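PDB 3WE9: farnesyl diphosphate phosphatase YisP, which hydrolyses farnesyl diphosphate to farnesol and diphosphate, an activity involved in biofilm formation by Bacillus subtilis. Local coordinates for residues 31-36 / 231-236; 138-143 / 224-229. All coordinates share one frame; numbering follows the deposited sequence.

Contact 1 of 2, residues 31-36 / 231-236; sequences KALSYL and QKTVKA
Thr233 sets its hydroxyl beside its own backbone N and opposite its carbonyl carbon (chi1 -74°), and this rotation aims OG1 at the carbonyl of Ala32. Tyr35 adopts the same kind of first torsion (chi1 -62°), which lays its ring along the flank of helix 228-250. The hydroxyl of Thr233 donates to Ala32 O over 2.7 Å, the one hydrogen bond that crosses between 31-36 and 231-236. It approaches tilted 23° out of the carbonyl plane. Thr233 CA comes to 3.3 Å from the same Ala32 O in a CH···O contact, so the oxygen meets both the backbone and the side chain of one residue. A threonine suits this place because it brings a donor to a carbonyl near the end of a helix while its methyl CG2 reaches Leu33 CD2.

Small residues allow the backbones to come close: Ala32 CB lies 3.8 Å from Ala236 CB, and the CA atoms of Ala32 and Thr233 are 4.7 Å apart. In the type I turn from Leu33 to Leu36, two larger side chains come up to the threonine. Leu36 crosses it at about a right angle, with CG 3.3 Å from Thr233 OG1, and Tyr35 CB also lies beside the hydroxyl. The ring of Tyr35 extends the apolar patch, its CE2 4.0 Å from Ala236 CB. Lys232 passes across the tyrosine and touches the ring through its methylenes, with CE 4.0 Å from Tyr35 CD1.

Within the all-helical squalene/phytoene synthase fold, the end of helix 27-33 and the turn after it thus pack on helix 228-250. Leu271 of helix 264-271 touches both Tyr35 and Ala236, while Leu33 and Leu36 pack on Ser44 of helix 38-54.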
loop_
_atom_site.group_PDB
_atom_site.type_symbol
_atom_site.label_atom_id
_atom_site.label_comp_id
_atom_site.label_asym_id
_atom_site.label_seq_id
_atom_site.Cartn_x
_atom_site.Cartn_y
_atom_site.Cartn_z
ATOM N N LYS A 31 -6.374 1.102 -10.094
ATOM C CA LYS A 31 -6.957 0.104 -10.973
ATOM C C LYS A 31 -7.731 -0.935 -10.159
ATOM O O LYS A 31 -8.830 -1.342 -10.537
ATOM C CB LYS A 31 -5.854 -0.584 -11.782
ATOM C CG LYS A 31 -6.369 -1.593 -12.787
ATOM C CD LYS A 31 -7.302 -0.930 -13.783
ATOM C CE LYS A 31 -7.929 -1.945 -14.718
ATOM N NZ LYS A 31 -8.938 -1.303 -15.609
ATOM N N ALA A 32 -7.150 -1.361 -9.044
ATOM C CA ALA A 32 -7.792 -2.348 -8.179
ATOM C C ALA A 32 -9.087 -1.786 -7.594
ATOM O O ALA A 32 -10.095 -2.488 -7.497
ATOM C CB ALA A 32 -6.845 -2.752 -7.053
ATOM N N LEU A 33 -9.049 -0.515 -7.209
ATOM C CA LEU A 33 -10.207 0.155 -6.626
ATOM C C LEU A 33 -11.332 0.406 -7.625
ATOM O O LEU A 33 -12.492 0.557 -7.234
ATOM C CB LEU A 33 -9.780 1.492 -6.018
ATOM C CG LEU A 33 -8.856 1.463 -4.796
ATOM C CD1 LEU A 33 -8.436 2.888 -4.447
ATOM C CD2 LEU A 33 -9.560 0.804 -3.626
ATOM N N SER A 34 -10.990 0.444 -8.910
ATOM C CA SER A 34 -11.981 0.709 -9.948
ATOM C C SER A 34 -13.121 -0.304 -9.960
ATOM O O SER A 34 -14.205 -0.017 -10.464
ATOM C CB SER A 34 -11.310 0.748 -11.330
ATOM O OG SER A 34 -10.891 -0.545 -11.737
ATOM N N TYR A 35 -12.879 -1.484 -9.394
ATOM C CA TYR A 35 -13.890 -2.537 -9.357
ATOM C C TYR A 35 -14.967 -2.333 -8.296
ATOM O O TYR A 35 -15.981 -3.033 -8.294
ATOM C CB TYR A 35 -13.217 -3.895 -9.160
ATOM C CG TYR A 35 -12.285 -4.248 -10.293
ATOM C CD1 TYR A 35 -12.779 -4.504 -11.570
ATOM C CD2 TYR A 35 -10.905 -4.296 -10.096
ATOM C CE1 TYR A 35 -11.920 -4.803 -12.626
ATOM C CE2 TYR A 35 -10.037 -4.592 -11.144
ATOM C CZ TYR A 35 -10.552 -4.844 -12.405
ATOM O OH TYR A 35 -9.702 -5.146 -13.443
ATOM N N LEU A 36 -14.752 -1.382 -7.396
ATOM C CA LEU A 36 -15.736 -1.098 -6.356
ATOM C C LEU A 36 -16.884 -0.255 -6.911
ATOM O O LEU A 36 -16.714 0.469 -7.895
ATOM C CB LEU A 36 -15.085 -0.319 -5.208
ATOM C CG LEU A 36 -14.059 -1.009 -4.301
ATOM C CD1 LEU A 36 -13.349 0.041 -3.457
ATOM C CD2 LEU A 36 -14.753 -2.033 -3.419
ATOM N N GLN A 231 -14.557 -8.050 -3.657
ATOM C CA GLN A 231 -13.632 -9.165 -3.887
ATOM C C GLN A 231 -12.684 -8.944 -5.058
ATOM O O GLN A 231 -11.493 -9.243 -4.963
ATOM C CB GLN A 231 -14.392 -10.471 -4.124
ATOM C CG GLN A 231 -14.983 -11.075 -2.875
ATOM C CD GLN A 231 -15.439 -12.506 -3.082
ATOM O OE1 GLN A 231 -15.976 -13.133 -2.170
ATOM N NE2 GLN A 231 -15.220 -13.032 -4.278
ATOM N N LYS A 232 -13.211 -8.442 -6.169
ATOM C CA LYS A 232 -12.373 -8.196 -7.331
ATOM C C LYS A 232 -11.310 -7.157 -7.012
ATOM O O LYS A 232 -10.204 -7.203 -7.551
ATOM C CB LYS A 232 -13.222 -7.742 -8.520
ATOM C CG LYS A 232 -14.154 -8.830 -9.031
ATOM C CD LYS A 232 -14.944 -8.393 -10.251
ATOM C CE LYS A 232 -14.063 -8.301 -11.487
ATOM N NZ LYS A 232 -14.907 -8.142 -12.708
ATOM N N THR A 233 -11.651 -6.217 -6.135
ATOM C CA THR A 233 -10.708 -5.174 -5.740
ATOM C C THR A 233 -9.589 -5.762 -4.883
ATOM O O THR A 233 -8.422 -5.443 -5.081
ATOM C CB THR A 233 -11.425 -4.040 -4.969
ATOM O OG1 THR A 233 -12.186 -3.249 -5.891
ATOM C CG2 THR A 233 -10.416 -3.136 -4.249
ATOM N N VAL A 234 -9.941 -6.628 -3.939
ATOM C CA VAL A 234 -8.937 -7.256 -3.082
ATOM C C VAL A 234 -8.086 -8.226 -3.898
ATOM O O VAL A 234 -6.863 -8.244 -3.777
ATOM C CB VAL A 234 -9.590 -8.022 -1.905
ATOM C CG1 VAL A 234 -8.522 -8.760 -1.106
ATOM C CG2 VAL A 234 -10.337 -7.048 -0.997
ATOM N N LYS A 235 -8.743 -9.019 -4.739
ATOM C CA LYS A 235 -8.058 -9.982 -5.594
ATOM C C LYS A 235 -7.078 -9.255 -6.519
ATOM O O LYS A 235 -5.942 -9.694 -6.707
ATOM C CB LYS A 235 -9.086 -10.760 -6.426
ATOM C CG LYS A 235 -8.506 -11.881 -7.279
ATOM C CD LYS A 235 -9.613 -12.618 -8.033
ATOM C CE LYS A 235 -9.063 -13.784 -8.846
ATOM N NZ LYS A 235 -10.142 -14.510 -9.582
ATOM N N ALA A 236 -7.520 -8.141 -7.091
ATOM C CA ALA A 236 -6.667 -7.361 -7.982
ATOM C C ALA A 236 -5.431 -6.867 -7.226
ATOM O O ALA A 236 -4.301 -6.998 -7.704
ATOM C CB ALA A 236 -7.443 -6.176 -8.544
#

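Contact 2 of 2, residues 138-143 / 224-229; sequences PILTRR and PLFPQY
Tyr229 reaches over the end of helix 118-140. Its hydroxyl comes within 3.5 Å of Thr141 CA, and CE1 sits 3.6 Å from Leu140 O. Ile139 O meets the ring at its edge. A water bridges the two segments here, donating to Ile139 O over 3.0 Å and lying 2.7 Å from Tyr229 OH. A phenylalanine in place of Tyr229 would probably leave the water on Ile139 O without its tyrosine partner, breaking this link between the segments. Pro227 CG lies over one face of the ring, near its rim. On the side of the ring away from Pro227, Arg142 crosses the tyrosine obliquely and lays one face of its guanidinium over CE2, with NH1 3.7 Å from that carbon and the two planes 38° apart. The long arginine chain, extended from CG to NE, is what carries the flat group that far.

Pro227 fills the other part of the join. Its CG packs 3.2 Å from Leu140 O, and its CD touches Thr141 OG1; the compact ring of a proline can lie flush against both. Deeper in, Phe226 CE1 meets Leu140 CB at 4.2 Å. The motif here is a helix terminus packed against the loop leading into another helix of the squalene/phytoene synthase fold: Thr141 is the first residue to leave helical torsions after helix 118-140, while the facing segment runs on into helix 228-250.

With CG between the backbone N and the carbonyl carbon (chi1 68°), the ring of Tyr229 is carried toward 138-143. Farther out, Ser230 OG hydrogen-bonds to Leu140 O, Pro37 touches the tyrosine, and Leu148 of helix 145-165 packs on both Thr141 and Phe226.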
loop_
_atom_site.group_PDB
_atom_site.type_symbol
_atom_site.label_atom_id
_atom_site.label_comp_id
_atom_site.label_asym_id
_atom_site.label_seq_id
_atom_site.Cartn_x
_atom_site.Cartn_y
_atom_site.Cartn_z
ATOM N N PRO A 138 -14.122 -0.393 6.576
ATOM C CA PRO A 138 -15.562 -0.099 6.520
ATOM C C PRO A 138 -16.088 0.108 5.100
ATOM O O PRO A 138 -17.283 -0.045 4.840
ATOM C CB PRO A 138 -15.692 1.162 7.370
ATOM C CG PRO A 138 -14.550 1.044 8.335
ATOM C CD PRO A 138 -13.431 0.574 7.446
ATOM N N ILE A 139 -15.192 0.458 4.187
ATOM C CA ILE A 139 -15.565 0.672 2.797
ATOM C C ILE A 139 -15.620 -0.668 2.055
ATOM O O ILE A 139 -16.490 -0.895 1.214
ATOM C CB ILE A 139 -14.548 1.614 2.106
ATOM C CG1 ILE A 139 -14.598 2.999 2.767
ATOM C CG2 ILE A 139 -14.843 1.707 0.611
ATOM C CD1 ILE A 139 -13.529 3.973 2.283
ATOM N N LEU A 140 -14.696 -1.561 2.393
ATOM C CA LEU A 140 -14.619 -2.871 1.754
ATOM C C LEU A 140 -15.702 -3.840 2.229
ATOM O O LEU A 140 -16.097 -4.746 1.495
ATOM C CB LEU A 140 -13.238 -3.487 2.010
ATOM C CG LEU A 140 -12.066 -2.605 1.572
ATOM C CD1 LEU A 140 -10.732 -3.240 1.999
ATOM C CD2 LEU A 140 -12.122 -2.417 0.063
ATOM N N THR A 141 -16.182 -3.661 3.454
ATOM C CA THR A 141 -17.208 -4.564 3.958
ATOM C C THR A 141 -18.106 -3.941 5.006
ATOM O O THR A 141 -17.640 -3.271 5.921
ATOM C CB THR A 141 -16.596 -5.857 4.559
ATOM O OG1 THR A 141 -17.655 -6.737 4.955
ATOM C CG2 THR A 141 -15.756 -5.537 5.783
ATOM N N ARG A 142 -19.402 -4.192 4.862
ATOM C CA ARG A 142 -20.406 -3.678 5.776
ATOM C C ARG A 142 -20.752 -4.658 6.898
ATOM O O ARG A 142 -21.135 -4.241 7.989
ATOM C CB ARG A 142 -21.683 -3.319 5.001
ATOM C CG ARG A 142 -22.169 -4.401 4.024
ATOM C CD ARG A 142 -23.649 -4.181 3.676
ATOM N NE ARG A 142 -24.134 -5.043 2.597
ATOM C CZ ARG A 142 -24.195 -4.677 1.318
ATOM N NH1 ARG A 142 -23.804 -3.463 0.955
ATOM N NH2 ARG A 142 -24.656 -5.519 0.402
ATOM N N ARG A 143 -20.609 -5.956 6.640
ATOM C CA ARG A 143 -20.944 -6.958 7.653
ATOM C C ARG A 143 -19.768 -7.602 8.396
ATOM O O ARG A 143 -19.386 -7.146 9.478
ATOM C CB ARG A 143 -21.822 -8.054 7.033
ATOM C CG ARG A 143 -23.156 -7.539 6.512
ATOM C CD ARG A 143 -24.061 -8.655 5.994
ATOM N NE ARG A 143 -25.326 -8.113 5.503
ATOM C CZ ARG A 143 -26.244 -7.537 6.275
ATOM N NH1 ARG A 143 -26.047 -7.431 7.585
ATOM N NH2 ARG A 143 -27.353 -7.048 5.736
ATOM N N PRO A 224 -12.424 -15.146 0.070
ATOM C CA PRO A 224 -13.824 -15.555 -0.106
ATOM C C PRO A 224 -14.800 -14.917 0.888
ATOM O O PRO A 224 -16.010 -14.912 0.656
ATOM C CB PRO A 224 -13.768 -17.080 0.052
ATOM C CG PRO A 224 -12.361 -17.420 -0.359
ATOM C CD PRO A 224 -11.566 -16.324 0.296
ATOM N N LEU A 225 -14.276 -14.390 1.990
ATOM C CA LEU A 225 -15.107 -13.763 3.016
ATOM C C LEU A 225 -15.538 -12.337 2.690
ATOM O O LEU A 225 -16.502 -11.836 3.263
ATOM C CB LEU A 225 -14.386 -13.753 4.362
ATOM C CG LEU A 225 -14.044 -15.108 4.979
ATOM C CD1 LEU A 225 -13.324 -14.876 6.297
ATOM C CD2 LEU A 225 -15.312 -15.926 5.188
ATOM N N PHE A 226 -14.815 -11.673 1.797
ATOM C CA PHE A 226 -15.175 -10.310 1.422
ATOM C C PHE A 226 -16.453 -10.338 0.599
ATOM O O PHE A 226 -16.701 -11.294 -0.129
ATOM C CB PHE A 226 -14.062 -9.672 0.589
ATOM C CG PHE A 226 -12.923 -9.142 1.405
ATOM C CD1 PHE A 226 -12.991 -7.869 1.963
ATOM C CD2 PHE A 226 -11.787 -9.916 1.620
ATOM C CE1 PHE A 226 -11.935 -7.366 2.729
ATOM C CE2 PHE A 226 -10.726 -9.427 2.384
ATOM C CZ PHE A 226 -10.800 -8.149 2.938
ATOM N N PRO A 227 -17.283 -9.289 0.703
ATOM C CA PRO A 227 -18.520 -9.278 -0.084
ATOM C C PRO A 227 -18.165 -9.232 -1.567
ATOM O O PRO A 227 -17.102 -8.716 -1.938
ATOM C CB PRO A 227 -19.227 -8.010 0.399
ATOM C CG PRO A 227 -18.092 -7.113 0.809
ATOM C CD PRO A 227 -17.163 -8.068 1.522
ATOM N N GLN A 228 -19.035 -9.774 -2.414
ATOM C CA GLN A 228 -18.767 -9.784 -3.848
ATOM C C GLN A 228 -18.395 -8.417 -4.422
ATOM O O GLN A 228 -17.531 -8.334 -5.296
ATOM C CB GLN A 228 -19.965 -10.347 -4.622
ATOM C CG GLN A 228 -20.253 -11.809 -4.328
ATOM C CD GLN A 228 -19.200 -12.753 -4.895
ATOM O OE1 GLN A 228 -18.999 -13.854 -4.381
ATOM N NE2 GLN A 228 -18.540 -12.334 -5.970
ATOM N N TYR A 229 -19.027 -7.350 -3.939
ATOM C CA TYR A 229 -18.726 -6.029 -4.477
ATOM C C TYR A 229 -17.289 -5.554 -4.255
ATOM O O TYR A 229 -16.843 -4.642 -4.940
ATOM C CB TYR A 229 -19.725 -4.974 -3.958
ATOM C CG TYR A 229 -19.655 -4.627 -2.477
ATOM C CD1 TYR A 229 -18.665 -3.776 -1.975
ATOM C CD2 TYR A 229 -20.612 -5.115 -1.591
ATOM C CE1 TYR A 229 -18.637 -3.417 -0.622
ATOM C CE2 TYR A 229 -20.595 -4.769 -0.240
ATOM C CZ TYR A 229 -19.612 -3.923 0.241
ATOM O OH TYR A 229 -19.606 -3.594 1.580
HETATM O O HOH W 1 -19.441 -0.934 1.900
#

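In the fold
From the N terminus, the chain runs through helix 27-33 into 31-36, the first half of contact 1, whose partner does not come until 195 residues later. Within that long, largely helical loop, helix 118-140 ends at 138-143, and contact 2 closes a shorter loop when the chain arrives at 224-229. Contact 2 is therefore nested inside contact 1. Both finish on helix 228-250, contact 2 at its entrance and contact 1 in its first turns, with centres 11 Å apart; Leu36 CD2 lies 3.7 Å from Tyr229 O between them. Helix 228-250 thus joins helix 27-33 to the end of helix 118-140, and helix 38-54 touches both contacts.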